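Local coordinates for Iron(III) ABC transporter, periplasmic iron-compound-binding protein (Vibrio cholerae, PDB 5GGY) that probably binds iron-loaded hydroxamate siderophores such as Desferal in the periplasm and delivers them to an ABC transporter for iron uptake, at residues Trp24-Gln36 with His119-Ala133. Numbering follows the deposited sequence.
Sequences WDLLEQVLELGIQ and HFKTLATLFGKEAVA
Gln29 backs onto Phe120 where helix 24-32 crosses helix 119-126, the short axes 9.9 Å apart at closest approach and at -52°; one step on, where the chain leaves the first helix and helix 130-154 begins, Leu33 backs onto Lys129. The contact lies in the N-terminal lobe of a bilobal periplasmic binding protein, where both crossing helices also pack on strand 80-83 of the parallel sheet. A Schellman motif at Gly34 ends the first helix and turns the chain toward Ile35.

Leu33 buries the most surface of the contact. Its CD1 lies 3.7 Å from the backbone N of Ala124, while CD2 reaches 3.6 Å to Phe120 CE1 and also meets the methyls of Ala124 and Ala133, so one isopropyl group joins both helices of 119-133. Phe120 has CG anti to its own N (chi1 -176°), which carries the ring alongside Leu33. The Gln29 amide meets the CB and CD1 side of Phe120 obliquely, OE1 3.1 Å from Phe120 CD1. This glutamine is anchored at both ends of its amide, NE2 giving a hydrogen bond to Ala116 O and OE1 taking one from Ala261 N, which should fix its flip. Glu32 sets CB against Phe120 and sends its carboxylate away to a salt bridge with Lys136 and a hydrogen bond with Tyr266.

Beyond the helix end the contact is carried by Lys129, Ile35 and Phe127. Lys129, the N-cap residue of helix 130-154, lays its methylenes over the helix end, CD 3.3 Å from Leu33 O, and Ile35 CD1 touches both Lys129 CE (3.7 Å) and Phe127 CB (3.9 Å).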
loop_
_atom_site.group_PDB
_atom_site.type_symbol
_atom_site.label_atom_id
_atom_site.label_comp_id
_atom_site.label_asym_id
_atom_site.label_seq_id
_atom_site.Cartn_x
_atom_site.Cartn_y
_atom_site.Cartn_z
ATOM N N TRP A 24 -3.428 -4.466 21.809
ATOM C CA TRP A 24 -2.040 -4.331 21.379
ATOM C C TRP A 24 -1.903 -3.872 19.931
ATOM O O TRP A 24 -0.969 -3.139 19.599
ATOM C CB TRP A 24 -1.301 -5.654 21.575
ATOM C CG TRP A 24 -0.934 -5.906 23.002
ATOM C CD1 TRP A 24 -1.070 -5.036 24.048
ATOM C CD2 TRP A 24 -0.369 -7.105 23.548
ATOM N NE1 TRP A 24 -0.624 -5.620 25.209
ATOM C CE2 TRP A 24 -0.189 -6.890 24.929
ATOM C CE3 TRP A 24 0.002 -8.338 23.005
ATOM C CZ2 TRP A 24 0.346 -7.861 25.773
ATOM C CZ3 TRP A 24 0.533 -9.299 23.844
ATOM C CH2 TRP A 24 0.700 -9.056 25.213
ATOM N N ASP A 25 -2.821 -4.304 19.071
ATOM C CA ASP A 25 -2.782 -3.901 17.670
ATOM C C ASP A 25 -3.033 -2.401 17.561
ATOM O O ASP A 25 -2.320 -1.693 16.853
ATOM C CB ASP A 25 -3.801 -4.693 16.842
ATOM C CG ASP A 25 -5.226 -4.514 17.329
ATOM O OD1 ASP A 25 -5.413 -4.142 18.505
ATOM O OD2 ASP A 25 -6.160 -4.748 16.532
ATOM N N LEU A 26 -4.038 -1.926 18.290
ATOM C CA LEU A 26 -4.362 -0.506 18.345
ATOM C C LEU A 26 -3.257 0.287 19.026
ATOM O O LEU A 26 -2.988 1.431 18.660
ATOM C CB LEU A 26 -5.683 -0.285 19.081
ATOM C CG LEU A 26 -6.937 -0.808 18.383
ATOM C CD1 LEU A 26 -8.179 -0.549 19.227
ATOM C CD2 LEU A 26 -7.076 -0.183 16.997
ATOM N N LEU A 27 -2.630 -0.322 20.028
ATOM C CA LEU A 27 -1.503 0.299 20.712
ATOM C C LEU A 27 -0.369 0.540 19.730
ATOM O O LEU A 27 0.269 1.589 19.754
ATOM C CB LEU A 27 -1.023 -0.572 21.874
ATOM C CG LEU A 27 0.198 -0.059 22.644
ATOM C CD1 LEU A 27 0.001 1.377 23.111
ATOM C CD2 LEU A 27 0.503 -0.966 23.826
ATOM N N GLU A 28 -0.123 -0.443 18.869
ATOM C CA GLU A 28 0.886 -0.316 17.824
ATOM C C GLU A 28 0.529 0.800 16.846
ATOM O O GLU A 28 1.375 1.627 16.502
ATOM C CB GLU A 28 1.049 -1.638 17.069
ATOM C CG GLU A 28 1.803 -1.505 15.751
ATOM C CD GLU A 28 1.645 -2.722 14.866
ATOM O OE1 GLU A 28 1.711 -2.570 13.628
ATOM O OE2 GLU A 28 1.462 -3.833 15.409
ATOM N N GLN A 29 -0.729 0.817 16.413
ATOM C CA GLN A 29 -1.210 1.788 15.434
ATOM C C GLN A 29 -0.981 3.233 15.869
ATOM O O GLN A 29 -0.431 4.031 15.111
ATOM C CB GLN A 29 -2.700 1.573 15.153
ATOM C CG GLN A 29 -3.068 0.204 14.585
ATOM C CD GLN A 29 -2.690 0.030 13.123
ATOM O OE1 GLN A 29 -1.549 0.270 12.727
ATOM N NE2 GLN A 29 -3.653 -0.398 12.313
ATOM N N VAL A 30 -1.403 3.571 17.085
ATOM C CA VAL A 30 -1.291 4.948 17.559
ATOM C C VAL A 30 0.163 5.353 17.790
ATOM O O VAL A 30 0.531 6.506 17.574
ATOM C CB VAL A 30 -2.096 5.181 18.862
ATOM C CG1 VAL A 30 -3.586 5.153 18.579
ATOM C CG2 VAL A 30 -1.724 4.159 19.926
ATOM N N LEU A 31 0.990 4.406 18.220
ATOM C CA LEU A 31 2.403 4.687 18.454
ATOM C C LEU A 31 3.125 4.994 17.149
ATOM O O LEU A 31 3.938 5.918 17.086
ATOM C CB LEU A 31 3.083 3.515 19.166
ATOM C CG LEU A 31 2.774 3.327 20.652
ATOM C CD1 LEU A 31 3.554 2.147 21.211
ATOM C CD2 LEU A 31 3.078 4.596 21.431
ATOM N N GLU A 32 2.824 4.215 16.113
ATOM C CA GLU A 32 3.439 4.407 14.804
ATOM C C GLU A 32 3.024 5.735 14.183
ATOM O O GLU A 32 3.742 6.294 13.355
ATOM C CB GLU A 32 3.077 3.254 13.867
ATOM C CG GLU A 32 3.617 1.902 14.303
ATOM C CD GLU A 32 5.111 1.756 14.071
ATOM O OE1 GLU A 32 5.677 0.732 14.506
ATOM O OE2 GLU A 32 5.719 2.655 13.450
ATOM N N LEU A 33 1.862 6.235 14.588
ATOM C CA LEU A 33 1.360 7.516 14.102
ATOM C C LEU A 33 1.956 8.679 14.884
ATOM O O LEU A 33 1.736 9.839 14.549
ATOM C CB LEU A 33 -0.167 7.562 14.184
ATOM C CG LEU A 33 -0.932 6.691 13.185
ATOM C CD1 LEU A 33 -2.430 6.787 13.430
ATOM C CD2 LEU A 33 -0.589 7.100 11.763
ATOM N N GLY A 34 2.716 8.360 15.924
ATOM C CA GLY A 34 3.307 9.378 16.771
ATOM C C GLY A 34 2.325 9.886 17.807
ATOM O O GLY A 34 2.412 11.027 18.253
ATOM N N ILE A 35 1.381 9.031 18.184
ATOM C CA ILE A 35 0.391 9.360 19.203
ATOM C C ILE A 35 0.658 8.552 20.465
ATOM O O ILE A 35 0.464 7.340 20.476
ATOM C CB ILE A 35 -1.050 9.077 18.717
ATOM C CG1 ILE A 35 -1.365 9.873 17.447
ATOM C CG2 ILE A 35 -2.055 9.396 19.812
ATOM C CD1 ILE A 35 -1.678 11.337 17.691
ATOM N N GLN A 36 1.112 9.220 21.523
ATOM C CA GLN A 36 1.381 8.542 22.789
ATOM C C GLN A 36 0.115 8.434 23.634
ATOM O O GLN A 36 -0.408 9.444 24.109
ATOM C CB GLN A 36 2.474 9.266 23.579
ATOM C CG GLN A 36 3.870 9.119 23.007
ATOM C CD GLN A 36 4.946 9.567 23.978
ATOM O OE1 GLN A 36 4.654 10.010 25.090
ATOM N NE2 GLN A 36 6.200 9.448 23.562
ATOM N N HIS A 119 -7.461 0.418 9.079
ATOM C CA HIS A 119 -7.604 1.017 10.403
ATOM C C HIS A 119 -6.501 2.038 10.660
ATOM O O HIS A 119 -6.736 3.077 11.277
ATOM C CB HIS A 119 -7.590 -0.058 11.490
ATOM C CG HIS A 119 -8.847 -0.870 11.554
ATOM N ND1 HIS A 119 -9.933 -0.620 10.744
ATOM C CD2 HIS A 119 -9.191 -1.923 12.330
ATOM C CE1 HIS A 119 -10.893 -1.485 11.018
ATOM N NE2 HIS A 119 -10.467 -2.288 11.978
ATOM N N PHE A 120 -5.299 1.728 10.185
ATOM C CA PHE A 120 -4.148 2.609 10.331
ATOM C C PHE A 120 -4.407 3.949 9.658
ATOM O O PHE A 120 -4.019 5.001 10.168
ATOM C CB PHE A 120 -2.907 1.938 9.745
ATOM C CG PHE A 120 -1.636 2.719 9.927
ATOM C CD1 PHE A 120 -1.094 2.916 11.187
ATOM C CD2 PHE A 120 -0.959 3.217 8.826
ATOM C CE1 PHE A 120 0.086 3.618 11.345
ATOM C CE2 PHE A 120 0.218 3.917 8.975
ATOM C CZ PHE A 120 0.743 4.120 10.233
ATOM N N LYS A 121 -5.079 3.903 8.515
ATOM C CA LYS A 121 -5.408 5.114 7.776
ATOM C C LYS A 121 -6.504 5.930 8.452
ATOM O O LYS A 121 -6.377 7.142 8.603
ATOM C CB LYS A 121 -5.832 4.758 6.356
ATOM C CG LYS A 121 -4.741 4.136 5.523
ATOM C CD LYS A 121 -5.298 3.665 4.208
ATOM C CE LYS A 121 -4.197 3.220 3.277
ATOM N NZ LYS A 121 -4.783 2.673 2.031
ATOM N N THR A 122 -7.581 5.255 8.845
ATOM C CA THR A 122 -8.713 5.912 9.495
ATOM C C THR A 122 -8.296 6.595 10.793
ATOM O O THR A 122 -8.745 7.701 11.094
ATOM C CB THR A 122 -9.849 4.916 9.787
ATOM O OG1 THR A 122 -9.335 3.821 10.551
ATOM C CG2 THR A 122 -10.444 4.390 8.491
ATOM N N LEU A 123 -7.441 5.926 11.560
ATOM C CA LEU A 123 -6.917 6.498 12.792
ATOM C C LEU A 123 -6.066 7.729 12.493
ATOM O O LEU A 123 -6.088 8.707 13.241
ATOM C CB LEU A 123 -6.104 5.455 13.566
ATOM C CG LEU A 123 -6.898 4.343 14.250
ATOM C CD1 LEU A 123 -5.961 3.291 14.821
ATOM C CD2 LEU A 123 -7.782 4.923 15.345
ATOM N N ALA A 124 -5.328 7.682 11.391
ATOM C CA ALA A 124 -4.497 8.805 10.983
ATOM C C ALA A 124 -5.361 10.001 10.617
ATOM O O ALA A 124 -5.014 11.145 10.903
ATOM C CB ALA A 124 -3.619 8.412 9.818
ATOM N N THR A 125 -6.495 9.724 9.985
ATOM C CA THR A 125 -7.443 10.766 9.614
ATOM C C THR A 125 -8.077 11.393 10.856
ATOM O O THR A 125 -8.248 12.611 10.937
ATOM C CB THR A 125 -8.543 10.210 8.686
ATOM O OG1 THR A 125 -7.945 9.679 7.494
ATOM C CG2 THR A 125 -9.540 11.301 8.318
ATOM N N LEU A 126 -8.407 10.549 11.829
ATOM C CA LEU A 126 -9.030 11.005 13.066
ATOM C C LEU A 126 -8.091 11.851 13.917
ATOM O O LEU A 126 -8.513 12.826 14.535
ATOM C CB LEU A 126 -9.524 9.806 13.881
ATOM C CG LEU A 126 -10.657 8.983 13.268
ATOM C CD1 LEU A 126 -10.974 7.788 14.151
ATOM C CD2 LEU A 126 -11.889 9.846 13.058
ATOM N N PHE A 127 -6.819 11.476 13.950
ATOM C CA PHE A 127 -5.849 12.171 14.792
ATOM C C PHE A 127 -4.944 13.105 13.988
ATOM O O PHE A 127 -3.956 13.623 14.511
ATOM C CB PHE A 127 -4.996 11.165 15.569
ATOM C CG PHE A 127 -5.768 10.354 16.570
ATOM C CD1 PHE A 127 -6.138 10.900 17.788
ATOM C CD2 PHE A 127 -6.119 9.041 16.296
ATOM C CE1 PHE A 127 -6.847 10.153 18.709
ATOM C CE2 PHE A 127 -6.825 8.290 17.210
ATOM C CZ PHE A 127 -7.190 8.846 18.422
ATOM N N GLY A 128 -5.289 13.326 12.723
ATOM C CA GLY A 128 -4.545 14.243 11.878
ATOM C C GLY A 128 -3.102 13.832 11.639
ATOM O O GLY A 128 -2.194 14.657 11.717
ATOM N N LYS A 129 -2.894 12.552 11.347
ATOM C CA LYS A 129 -1.556 12.021 11.099
ATOM C C LYS A 129 -1.493 11.284 9.763
ATOM O O LYS A 129 -0.838 10.251 9.648
ATOM C CB LYS A 129 -1.134 11.083 12.232
ATOM C CG LYS A 129 -1.051 11.739 13.602
ATOM C CD LYS A 129 0.201 12.592 13.745
ATOM C CE LYS A 129 0.372 13.072 15.181
ATOM N NZ LYS A 129 1.674 13.764 15.401
ATOM N N GLU A 130 -2.178 11.822 8.759
ATOM C CA GLU A 130 -2.271 11.174 7.455
ATOM C C GLU A 130 -0.935 11.118 6.719
ATOM O O GLU A 130 -0.616 10.118 6.076
ATOM C CB GLU A 130 -3.313 11.889 6.588
ATOM C CG GLU A 130 -4.744 11.454 6.863
ATOM C CD GLU A 130 -5.712 12.619 6.924
ATOM O OE1 GLU A 130 -6.690 12.626 6.145
ATOM O OE2 GLU A 130 -5.502 13.523 7.762
ATOM N N ALA A 131 -0.156 12.191 6.820
ATOM C CA ALA A 131 1.117 12.286 6.112
ATOM C C ALA A 131 2.127 11.260 6.618
ATOM O O ALA A 131 2.822 10.615 5.832
ATOM C CB ALA A 131 1.687 13.696 6.237
ATOM N N VAL A 132 2.206 11.118 7.937
ATOM C CA VAL A 132 3.111 10.154 8.551
ATOM C C VAL A 132 2.647 8.729 8.241
ATOM O O VAL A 132 3.466 7.833 8.031
ATOM C CB VAL A 132 3.221 10.385 10.083
ATOM C CG1 VAL A 132 2.190 11.405 10.546
ATOM C CG2 VAL A 132 3.089 9.082 10.863
ATOM N N ALA A 133 1.332 8.533 8.184
ATOM C CA ALA A 133 0.767 7.229 7.850
ATOM C C ALA A 133 1.136 6.818 6.430
ATOM O O ALA A 133 1.480 5.663 6.180
ATOM C CB ALA A 133 -0.739 7.245 8.016
#